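Local structure of putative cell surface protein (Streptococcus pyogenes, 4OFQ) at residues 12-17 and 172-177; 85-88 and 92-95; 136-141 and 147-152. The protein is the C-terminal region of AspA, an antigen I/II-family surface protein of beta-sandwich fold that probably takes part in bacterial adhesion. All blocks are in the same frame, centred on the assembly; numbering follows the deposited sequence.

Contact 1: residues 12-17 and 172-177; sequences NLIQPT and QIDFGN
Pro16 lies against the side chain of Gln172, its CB 3.3 Å from Gln172 OE1 and its CG 3.9 Å from Gln172 CB, while the next apolar residue back along the chain, Ile14, meets the other branch of the same amide. There CG2 of Ile14 sits 3.6 Å from Gln172 NE2, the two side chains crossing at roughly a right angle. The same methyl extends the contact to the carboxylate beyond, with Ile14 CG2 4.1 Å from Asp174 OD2. No hydrogen bond joins 12-17 to 172-177, so the interface is van der Waals packing of two hydrophobic residues against polar groups whose hydrogen bonds are made within 172-177 and with residues outside the two segments.

Gln172 reaches the loop because its CG stands anti to the backbone N (chi1 -180°) and the chain continues extended from there. The rotation of its amide is set by two bonds from NE2: a nearly straight one of 2.8 Å from Gln172 NE2 to Asp174 OD2 (168°), made close to the amide plane and received on the syn lone pair of the carboxylate, and one to the carbonyl of Asp46. OD2 has a second partner in the Tyr50 hydroxyl. Gln172 NE2 and Asp174 OD2 thus have hydrogen-bond partners although they are packed against the methyl of Ile14. Tyr179, on the neighbouring strand, touches both Ile14 and Pro16, and Tyr66 flanks Pro16 and Gln172.

Just past Asp174 the chain reverses through a type I' turn to Asn177, closed by Asp174 N to Asn177 O at 2.9 Å and Asn177 N to Asp174 O at 2.7 Å. Phe175 and Gly176 both take the left-handed backbone conformation that this turn requires. The arrangement is a tight two-residue beta hairpin between strands 164-174 and 177-188, covered by the lead-in to strand 17-20 of the other sheet of the sandwich.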
loop_
_atom_site.group_PDB
_atom_site.type_symbol
_atom_site.label_atom_id
_atom_site.label_comp_id
_atom_site.label_asym_id
_atom_site.label_seq_id
_atom_site.Cartn_x
_atom_site.Cartn_y
_atom_site.Cartn_z
ATOM N N ASN A 12 -10.580 24.070 19.945
ATOM C CA ASN A 12 -9.449 23.156 20.055
ATOM C C ASN A 12 -9.715 21.995 21.018
ATOM O O ASN A 12 -8.795 21.268 21.397
ATOM C CB ASN A 12 -8.161 23.905 20.434
ATOM C CG ASN A 12 -8.219 24.515 21.831
ATOM O OD1 ASN A 12 -9.297 24.750 22.377
ATOM N ND2 ASN A 12 -7.051 24.779 22.409
ATOM N N LEU A 13 -10.978 21.830 21.409
ATOM C CA LEU A 13 -11.388 20.737 22.286
ATOM C C LEU A 13 -12.270 19.724 21.549
ATOM O O LEU A 13 -12.546 18.639 22.058
ATOM C CB LEU A 13 -12.122 21.270 23.513
ATOM C CG LEU A 13 -11.259 22.034 24.522
ATOM C CD1 LEU A 13 -12.070 22.402 25.744
ATOM C CD2 LEU A 13 -10.023 21.212 24.912
ATOM N N ILE A 14 -12.733 20.098 20.363
ATOM C CA ILE A 14 -13.425 19.157 19.491
ATOM C C ILE A 14 -12.449 18.783 18.380
ATOM O O ILE A 14 -12.023 19.637 17.604
ATOM C CB ILE A 14 -14.714 19.778 18.917
ATOM C CG1 ILE A 14 -15.612 20.252 20.065
ATOM C CG2 ILE A 14 -15.442 18.783 18.026
ATOM C CD1 ILE A 14 -16.706 21.202 19.646
ATOM N N GLN A 15 -12.083 17.508 18.311
ATOM C CA GLN A 15 -10.983 17.100 17.447
ATOM C C GLN A 15 -11.234 15.731 16.834
ATOM O O GLN A 15 -10.909 14.707 17.440
ATOM C CB GLN A 15 -9.664 17.118 18.236
ATOM C CG GLN A 15 -8.428 16.714 17.438
ATOM C CD GLN A 15 -8.260 17.513 16.154
ATOM O OE1 GLN A 15 -8.581 18.704 16.098
ATOM N NE2 GLN A 15 -7.752 16.856 15.111
ATOM N N PRO A 16 -11.842 15.710 15.636
ATOM C CA PRO A 16 -11.939 14.452 14.891
ATOM C C PRO A 16 -10.529 13.991 14.542
ATOM O O PRO A 16 -9.626 14.808 14.345
ATOM C CB PRO A 16 -12.705 14.843 13.622
ATOM C CG PRO A 16 -12.484 16.320 13.477
ATOM C CD PRO A 16 -12.333 16.867 14.865
ATOM N N THR A 17 -10.316 12.688 14.498
ATOM C CA THR A 17 -8.978 12.187 14.232
ATOM C C THR A 17 -9.085 11.024 13.266
ATOM O O THR A 17 -10.151 10.437 13.132
ATOM C CB THR A 17 -8.295 11.702 15.522
ATOM O OG1 THR A 17 -9.065 10.633 16.088
ATOM C CG2 THR A 17 -8.172 12.833 16.542
ATOM N N GLN A 172 -15.621 16.920 10.678
ATOM C CA GLN A 172 -16.805 16.688 11.486
ATOM C C GLN A 172 -17.602 17.985 11.472
ATOM O O GLN A 172 -17.030 19.061 11.669
ATOM C CB GLN A 172 -16.317 16.376 12.888
ATOM C CG GLN A 172 -17.330 16.090 13.930
ATOM C CD GLN A 172 -16.653 15.646 15.211
ATOM O OE1 GLN A 172 -15.671 14.890 15.176
ATOM N NE2 GLN A 172 -17.159 16.113 16.343
ATOM N N ILE A 173 -18.907 17.898 11.200
ATOM C CA ILE A 173 -19.755 19.086 11.212
ATOM C C ILE A 173 -20.913 18.849 12.169
ATOM O O ILE A 173 -21.797 18.036 11.893
ATOM C CB ILE A 173 -20.313 19.451 9.811
ATOM C CG1 ILE A 173 -19.187 19.516 8.769
ATOM C CG2 ILE A 173 -21.099 20.766 9.864
ATOM C CD1 ILE A 173 -19.704 19.692 7.342
ATOM N N ASP A 174 -20.881 19.554 13.299
ATOM C CA ASP A 174 -21.866 19.393 14.354
ATOM C C ASP A 174 -22.633 20.700 14.495
ATOM O O ASP A 174 -22.032 21.767 14.638
ATOM C CB ASP A 174 -21.181 19.088 15.689
ATOM C CG ASP A 174 -20.156 17.973 15.585
ATOM O OD1 ASP A 174 -20.410 17.001 14.842
ATOM O OD2 ASP A 174 -19.103 18.069 16.259
ATOM N N PHE A 175 -23.955 20.607 14.467
ATOM C CA PHE A 175 -24.813 21.777 14.554
ATOM C C PHE A 175 -24.411 22.822 13.516
ATOM O O PHE A 175 -24.544 24.019 13.776
ATOM C CB PHE A 175 -24.723 22.443 15.943
ATOM C CG PHE A 175 -24.674 21.480 17.092
ATOM C CD1 PHE A 175 -25.836 20.889 17.572
ATOM C CD2 PHE A 175 -23.471 21.200 17.725
ATOM C CE1 PHE A 175 -25.789 20.009 18.647
ATOM C CE2 PHE A 175 -23.415 20.325 18.801
ATOM C CZ PHE A 175 -24.575 19.731 19.265
ATOM N N GLY A 176 -23.889 22.374 12.375
ATOM C CA GLY A 176 -23.377 23.274 11.353
ATOM C C GLY A 176 -21.957 23.789 11.568
ATOM O O GLY A 176 -21.422 24.503 10.715
ATOM N N ASN A 177 -21.343 23.444 12.697
ATOM C CA ASN A 177 -19.969 23.876 12.962
ATOM C C ASN A 177 -18.951 22.855 12.452
ATOM O O ASN A 177 -18.984 21.692 12.861
ATOM C CB ASN A 177 -19.742 24.082 14.458
ATOM C CG ASN A 177 -20.707 25.074 15.067
ATOM O OD1 ASN A 177 -20.961 26.145 14.508
ATOM N ND2 ASN A 177 -21.257 24.721 16.225
#

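Contact 2: residues 85-88 and 92-95; sequences IKAA and DVTN
An Asx turn at Asp92 and a single beta bridge between Lys86 and Asp92 shape the tight link by which the chain leaves strand 80-87, in one sheet of the beta sandwich, on its way to strand 97-102 in the other. The bond that joins the two segments runs from Val93 N to Ile85 O, 3.0 Å long and nearly straight (167°).

Apolar branches pack beside this backbone bond. Ile85 presents CG2 to Val93, 3.7 Å from Val93 CG2, the two side chains lying about perpendicular. From the loop, the methyl of Thr94 covers the root of the same isoleucine, with Thr94 CG2 3.7 Å from Ile85 CB. The other Val93 methyl, CG1, turns to Ala87 CB at 4.1 Å. This buried side continues into Ile149 of the adjacent strand and Tyr142 of helix 135-143, both of which touch Ala87 and Val93.

The Asp92 side of the link is exposed and polar. The Asp92 side chain swings opposite its amide nitrogen (chi1 174°), which brings the carboxylate forward over the turn, and Asp92 OD1 accepts from Thr94 N at 3.1 Å, well above the carboxylate plane. Thr94 OG1 donates to that same Asp92 OD1 at 2.8 Å, arriving on the syn side and from the same face. Two grips from one residue therefore hold the carboxylate and orient the threonine, so that its hydroxyl serves the turn while its methyl serves the strand. Lys86, whose charge would favour the nearby carboxylate, reaches it indirectly through a weak bond from NZ to a water. That water accepts from Ile85 N at 2.9 Å and donates to Asp92 OD1 at 2.8 Å.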
loop_
_atom_site.group_PDB
_atom_site.type_symbol
_atom_site.label_atom_id
_atom_site.label_comp_id
_atom_site.label_asym_id
_atom_site.label_seq_id
_atom_site.Cartn_x
_atom_site.Cartn_y
_atom_site.Cartn_z
ATOM N N ILE A 85 -19.089 0.875 11.992
ATOM C CA ILE A 85 -19.241 2.237 12.502
ATOM C C ILE A 85 -19.974 2.089 13.824
ATOM O O ILE A 85 -21.149 1.696 13.849
ATOM C CB ILE A 85 -20.052 3.139 11.564
ATOM C CG1 ILE A 85 -19.466 3.118 10.146
ATOM C CG2 ILE A 85 -20.072 4.577 12.103
ATOM C CD1 ILE A 85 -20.235 4.009 9.162
ATOM N N LYS A 86 -19.274 2.376 14.918
ATOM C CA LYS A 86 -19.779 2.048 16.242
ATOM C C LYS A 86 -19.642 3.182 17.228
ATOM O O LYS A 86 -18.626 3.883 17.259
ATOM C CB LYS A 86 -19.077 0.792 16.788
ATOM C CG LYS A 86 -19.536 -0.495 16.117
ATOM C CD LYS A 86 -18.853 -1.720 16.718
ATOM C CE LYS A 86 -19.714 -2.972 16.536
ATOM N NZ LYS A 86 -20.212 -3.128 15.145
ATOM N N ALA A 87 -20.677 3.357 18.037
ATOM C CA ALA A 87 -20.626 4.321 19.123
ATOM C C ALA A 87 -19.798 3.738 20.251
ATOM O O ALA A 87 -19.579 2.531 20.309
ATOM C CB ALA A 87 -22.031 4.647 19.612
ATOM N N ALA A 88 -19.351 4.601 21.155
ATOM C CA ALA A 88 -18.543 4.178 22.300
ATOM C C ALA A 88 -19.236 3.153 23.202
ATOM O O ALA A 88 -18.570 2.416 23.931
ATOM C CB ALA A 88 -18.117 5.375 23.105
ATOM N N ASP A 92 -24.015 -0.503 17.000
ATOM C CA ASP A 92 -23.805 -0.398 15.559
ATOM C C ASP A 92 -24.692 0.741 15.062
ATOM O O ASP A 92 -25.917 0.647 15.136
ATOM C CB ASP A 92 -24.193 -1.715 14.882
ATOM C CG ASP A 92 -24.139 -1.647 13.366
ATOM O OD1 ASP A 92 -23.562 -0.684 12.810
ATOM O OD2 ASP A 92 -24.676 -2.572 12.722
ATOM N N VAL A 93 -24.085 1.822 14.573
ATOM C CA VAL A 93 -24.876 2.991 14.176
ATOM C C VAL A 93 -24.958 3.167 12.664
ATOM O O VAL A 93 -25.444 4.201 12.186
ATOM C CB VAL A 93 -24.384 4.307 14.853
ATOM C CG1 VAL A 93 -24.473 4.199 16.361
ATOM C CG2 VAL A 93 -22.956 4.639 14.428
ATOM N N THR A 94 -24.512 2.157 11.917
ATOM C CA THR A 94 -24.500 2.244 10.454
ATOM C C THR A 94 -25.880 2.574 9.864
ATOM O O THR A 94 -25.982 3.336 8.909
ATOM C CB THR A 94 -23.947 0.957 9.791
ATOM O OG1 THR A 94 -24.688 -0.178 10.246
ATOM C CG2 THR A 94 -22.481 0.772 10.141
ATOM N N ASN A 95 -26.940 2.010 10.436
ATOM C CA ASN A 95 -28.275 2.223 9.883
ATOM C C ASN A 95 -28.886 3.562 10.301
ATOM O O ASN A 95 -29.994 3.903 9.880
ATOM C CB ASN A 95 -29.207 1.071 10.255
ATOM C CG ASN A 95 -28.736 -0.259 9.694
ATOM O OD1 ASN A 95 -29.053 -1.320 10.235
ATOM N ND2 ASN A 95 -27.966 -0.210 8.610
HETATM O O HOH W 1 -20.851 -1.310 12.624
#

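Contact 3: residues 136-141 and 147-152; sequences AAFYKA and LDITYN
Phe138 points the far end of its ring at Ile149, the two side chains approaching from opposite directions, one off the helix and one off the strand. The ring atom CZ of Phe138 is 4.2 Å from Ile149 CG1 and equally 4.2 Å from Ile149 CD1, so a short length of the isoleucine branch, rather than a single methyl, receives it. The approach is oblique to the ring. Two conformations bring this about. A trans first torsion (chi1 -166°) carries the Phe138 ring off the helix and across to the strand. Ile149 bends at its second torsion (chi2 -60°), so that CD1 turns back instead of trailing out in an extended chain, and both CG1 and CD1 come within reach of Phe138 CZ.

These residues lie on a crossover of the beta sandwich: helix 135-143 follows strand 127-132 of one sheet and leads to strand 149-157 of the other. Phe138 accordingly touches Phe64 of the first sheet, and Phe47 from a loop packs on both Phe138 and Ile149.

Nearer the turn between the segments, Leu147 makes a different kind of contact. Leu147 CD1 comes 3.5 Å from the carbonyl oxygen of Ala141; helix backbone, not the Ala141 methyl, is what the leucine meets.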
loop_
_atom_site.group_PDB
_atom_site.type_symbol
_atom_site.label_atom_id
_atom_site.label_comp_id
_atom_site.label_asym_id
_atom_site.label_seq_id
_atom_site.Cartn_x
_atom_site.Cartn_y
_atom_site.Cartn_z
ATOM N N ALA A 136 -32.318 14.780 15.973
ATOM C CA ALA A 136 -32.768 14.839 17.359
ATOM C C ALA A 136 -32.509 13.514 18.082
ATOM O O ALA A 136 -32.031 13.499 19.210
ATOM C CB ALA A 136 -34.225 15.216 17.431
ATOM N N ALA A 137 -32.818 12.398 17.435
ATOM C CA ALA A 137 -32.614 11.094 18.069
ATOM C C ALA A 137 -31.132 10.793 18.278
ATOM O O ALA A 137 -30.729 10.260 19.320
ATOM C CB ALA A 137 -33.271 9.978 17.248
ATOM N N PHE A 138 -30.330 11.124 17.270
ATOM C CA PHE A 138 -28.902 10.861 17.290
ATOM C C PHE A 138 -28.224 11.738 18.345
ATOM O O PHE A 138 -27.291 11.304 19.030
ATOM C CB PHE A 138 -28.324 11.120 15.895
ATOM C CG PHE A 138 -26.937 10.578 15.688
ATOM C CD1 PHE A 138 -26.732 9.247 15.343
ATOM C CD2 PHE A 138 -25.835 11.410 15.820
ATOM C CE1 PHE A 138 -25.443 8.756 15.142
ATOM C CE2 PHE A 138 -24.553 10.928 15.624
ATOM C CZ PHE A 138 -24.357 9.608 15.289
ATOM N N TYR A 139 -28.718 12.965 18.478
ATOM C CA TYR A 139 -28.209 13.890 19.473
ATOM C C TYR A 139 -28.449 13.351 20.884
ATOM O O TYR A 139 -27.552 13.337 21.730
ATOM C CB TYR A 139 -28.877 15.257 19.322
ATOM C CG TYR A 139 -28.515 16.182 20.447
ATOM C CD1 TYR A 139 -27.220 16.676 20.569
ATOM C CD2 TYR A 139 -29.458 16.550 21.410
ATOM C CE1 TYR A 139 -26.867 17.514 21.610
ATOM C CE2 TYR A 139 -29.115 17.394 22.457
ATOM C CZ TYR A 139 -27.814 17.867 22.554
ATOM O OH TYR A 139 -27.454 18.697 23.587
ATOM N N LYS A 140 -29.670 12.893 21.129
ATOM C CA LYS A 140 -30.040 12.398 22.445
ATOM C C LYS A 140 -29.289 11.109 22.801
ATOM O O LYS A 140 -28.819 10.938 23.929
ATOM C CB LYS A 140 -31.557 12.193 22.496
ATOM C CG LYS A 140 -32.117 11.755 23.834
ATOM C CD LYS A 140 -33.636 11.671 23.751
ATOM C CE LYS A 140 -34.267 11.457 25.116
ATOM N NZ LYS A 140 -35.740 11.271 24.990
ATOM N N ALA A 141 -29.152 10.214 21.827
ATOM C CA ALA A 141 -28.552 8.909 22.074
ATOM C C ALA A 141 -27.031 8.939 22.207
ATOM O O ALA A 141 -26.469 8.221 23.042
ATOM C CB ALA A 141 -28.965 7.916 20.984
ATOM N N LEU A 147 -20.730 10.262 23.518
ATOM C CA LEU A 147 -20.307 8.965 23.012
ATOM C C LEU A 147 -19.725 9.086 21.607
ATOM O O LEU A 147 -20.468 9.226 20.627
ATOM C CB LEU A 147 -21.487 7.986 23.023
ATOM C CG LEU A 147 -22.117 7.692 24.391
ATOM C CD1 LEU A 147 -23.420 6.900 24.276
ATOM C CD2 LEU A 147 -21.118 6.932 25.241
ATOM N N ASP A 148 -18.399 9.026 21.513
ATOM C CA ASP A 148 -17.719 9.114 20.223
ATOM C C ASP A 148 -18.157 8.009 19.262
ATOM O O ASP A 148 -18.518 6.911 19.677
ATOM C CB ASP A 148 -16.198 9.015 20.382
ATOM C CG ASP A 148 -15.599 10.155 21.190
ATOM O OD1 ASP A 148 -16.252 11.213 21.373
ATOM O OD2 ASP A 148 -14.445 9.981 21.639
ATOM N N ILE A 149 -18.098 8.307 17.973
ATOM C CA ILE A 149 -18.343 7.299 16.953
ATOM C C ILE A 149 -17.009 6.924 16.325
ATOM O O ILE A 149 -16.203 7.802 16.006
ATOM C CB ILE A 149 -19.311 7.806 15.865
ATOM C CG1 ILE A 149 -20.521 8.520 16.491
ATOM C CG2 ILE A 149 -19.760 6.633 14.966
ATOM C CD1 ILE A 149 -21.345 7.641 17.430
ATOM N N THR A 150 -16.777 5.621 16.163
ATOM C CA THR A 150 -15.545 5.121 15.558
ATOM C C THR A 150 -15.838 4.447 14.217
ATOM O O THR A 150 -16.640 3.506 14.144
ATOM C CB THR A 150 -14.823 4.134 16.494
ATOM O OG1 THR A 150 -14.507 4.798 17.728
ATOM C CG2 THR A 150 -13.532 3.604 15.847
ATOM N N TYR A 151 -15.186 4.940 13.169
ATOM C CA TYR A 151 -15.357 4.411 11.821
ATOM C C TYR A 151 -14.138 3.558 11.483
ATOM O O TYR A 151 -13.002 3.999 11.633
ATOM C CB TYR A 151 -15.488 5.550 10.796
ATOM C CG TYR A 151 -16.696 6.466 10.959
ATOM C CD1 TYR A 151 -16.801 7.329 12.045
ATOM C CD2 TYR A 151 -17.713 6.489 10.005
ATOM C CE1 TYR A 151 -17.906 8.178 12.195
ATOM C CE2 TYR A 151 -18.818 7.345 10.136
ATOM C CZ TYR A 151 -18.910 8.183 11.235
ATOM O OH TYR A 151 -20.005 9.035 11.391
ATOM N N ASN A 152 -14.375 2.331 11.034
ATOM C CA ASN A 152 -13.277 1.468 10.615
ATOM C C ASN A 152 -13.446 1.197 9.123
ATOM O O ASN A 152 -14.387 0.513 8.724
ATOM C CB ASN A 152 -13.317 0.173 11.417
ATOM C CG ASN A 152 -12.050 -0.627 11.285
ATOM O OD1 ASN A 152 -11.695 -1.068 10.196
ATOM N ND2 ASN A 152 -11.376 -0.852 12.408
#

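In the fold
Contacts 2 and 3 are direct neighbours, their centres about 7 Å apart, and they serve the same sheet: strands 80-87 and 149-157 are antiparallel neighbours, joined here by a probable hydrogen bond, Lys86 O to Thr150 N at 2.8 Å, and Ile85 packs on Ile149 and Tyr151. Contact 1 stands farther off, bringing the lead-in to this sheet against a hairpin of the opposing one, and meets contact 3 where Phe175 packs on Tyr139. Chemistry follows place. Contact 1 is wholly buried, yet includes internally bonded polar groups; contact 2 grades from apolar packing to a hydrated, charged surface; contact 3, partly buried, packs ring on isoleucine and leucine methyl on helix carbonyl, without hydrogen bonds between its segments.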